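Local coordinates for suppressor protein MPT5 (Saccharomyces cerevisiae, PDB 5BZ1) that binds specific sequences in the 3'-UTRs of target mRNAs through its Pumilio-repeat domain and so regulates their expression after transcription, at residues 285-288 with 289-292. Residues are numbered along the deposited sequence; the frame is centred on the assembly and turned at random.
Sequences VASD and DVIN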
loop_
_atom_site.group_PDB
_atom_site.type_symbol
_atom_site.label_atom_id
_atom_site.label_comp_id
_atom_site.label_asym_id
_atom_site.label_seq_id
_atom_site.Cartn_x
_atom_site.Cartn_y
_atom_site.Cartn_z
ATOM N N VAL A 285 -18.522 16.443 2.632
ATOM C CA VAL A 285 -19.081 16.767 1.323
ATOM C C VAL A 285 -17.993 17.183 0.334
ATOM O O VAL A 285 -17.144 18.020 0.645
ATOM C CB VAL A 285 -20.155 17.865 1.437
ATOM C CG1 VAL A 285 -20.424 18.509 0.088
ATOM C CG2 VAL A 285 -21.429 17.281 2.016
ATOM N N ALA A 286 -18.023 16.584 -0.854
ATOM C CA ALA A 286 -17.035 16.860 -1.895
ATOM C C ALA A 286 -17.276 18.210 -2.574
ATOM O O ALA A 286 -18.379 18.753 -2.513
ATOM C CB ALA A 286 -17.032 15.744 -2.928
ATOM N N SER A 287 -16.241 18.741 -3.223
ATOM C CA SER A 287 -16.348 20.007 -3.952
ATOM C C SER A 287 -17.328 19.892 -5.115
ATOM O O SER A 287 -17.674 18.787 -5.535
ATOM C CB SER A 287 -14.983 20.445 -4.479
ATOM O OG SER A 287 -14.513 19.544 -5.469
ATOM N N ASP A 288 -17.768 21.033 -5.637
ATOM C CA ASP A 288 -18.758 21.039 -6.709
ATOM C C ASP A 288 -18.274 20.358 -7.992
ATOM O O ASP A 288 -18.992 19.535 -8.556
ATOM C CB ASP A 288 -19.267 22.459 -6.990
ATOM C CG ASP A 288 -20.392 22.869 -6.055
ATOM O OD1 ASP A 288 -21.014 21.968 -5.456
ATOM O OD2 ASP A 288 -20.656 24.085 -5.926
ATOM N N ASP A 289 -17.059 20.678 -8.437
ATOM C CA ASP A 289 -16.548 20.123 -9.693
ATOM C C ASP A 289 -16.420 18.599 -9.661
ATOM O O ASP A 289 -16.650 17.934 -10.671
ATOM C CB ASP A 289 -15.214 20.762 -10.086
ATOM C CG ASP A 289 -15.041 20.864 -11.592
ATOM O OD1 ASP A 289 -16.032 21.190 -12.281
ATOM O OD2 ASP A 289 -13.923 20.611 -12.089
ATOM N N VAL A 290 -16.054 18.059 -8.500
ATOM C CA VAL A 290 -16.052 16.614 -8.281
ATOM C C VAL A 290 -17.452 16.043 -8.530
ATOM O O VAL A 290 -17.610 14.975 -9.130
ATOM C CB VAL A 290 -15.597 16.265 -6.842
ATOM C CG1 VAL A 290 -15.928 14.824 -6.501
ATOM C CG2 VAL A 290 -14.105 16.531 -6.665
ATOM N N ILE A 291 -18.465 16.778 -8.078
ATOM C CA ILE A 291 -19.860 16.350 -8.180
ATOM C C ILE A 291 -20.408 16.428 -9.611
ATOM O O ILE A 291 -21.041 15.480 -10.087
ATOM C CB ILE A 291 -20.758 17.149 -7.204
ATOM C CG1 ILE A 291 -20.382 16.819 -5.756
ATOM C CG2 ILE A 291 -22.231 16.856 -7.455
ATOM C CD1 ILE A 291 -20.777 17.882 -4.747
ATOM N N ASN A 292 -20.163 17.549 -10.290
ATOM C CA ASN A 292 -20.580 17.722 -11.684
ATOM C C ASN A 292 -19.995 16.638 -12.585
ATOM O O ASN A 292 -20.671 16.111 -13.467
ATOM C CB ASN A 292 -20.145 19.090 -12.219
ATOM C CG ASN A 292 -20.255 20.193 -11.184
ATOM O OD1 ASN A 292 -21.182 20.218 -10.378
ATOM N ND2 ASN A 292 -19.302 21.121 -11.209
#
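Ile291 reaches back along the chain and lays its CD1 methyl against two backbone carbonyls, 3.3 Å from Ser287 O and 3.4 Å from Ala286 O. CG1 lies anti to the carbonyl carbon (chi1 -66°) and the branch runs on extended (chi2 157°); together the torsions bring CD1 to the loop, where the Asp288 side chain passes it at a slant, OD1 4.2 Å from CD1. Val290 meets the same loop with both methyls: CG1 packs on the CB of Ala286 at 3.9 Å, an apolar contact, while CG2 sits 3.3 Å from Ser287 OG, which is set between its own backbone N and carbonyl carbon. Ser287 is the N-cap of helix 288-307 of the Pumilio homology domain, entered through a short loop after an unmodelled segment. In the first turn Ile291 N is shared between Ser287 O (i-4) and Asp288 O (i-3), both bonds weak, whereas Asn292 N bonds nearly straight to Asp288 O (2.9 Å, N-H...O 165°). The Asn292 side-chain amide also crowds that oxygen, ND2 at 3.1 Å but poorly angled for a bond; ND2 instead bonds weakly to Asp289 OD1. On the buried side, Val290 and Ile291 touch Ile267 of helix 253-273, Ile291 adds Phe271, and Val290 packs on Phe230. Shortening Ile291 to an alanine is likely to leave a gap against Ile267 and Phe271 and uncover the Ala286 and Ser287 carbonyls.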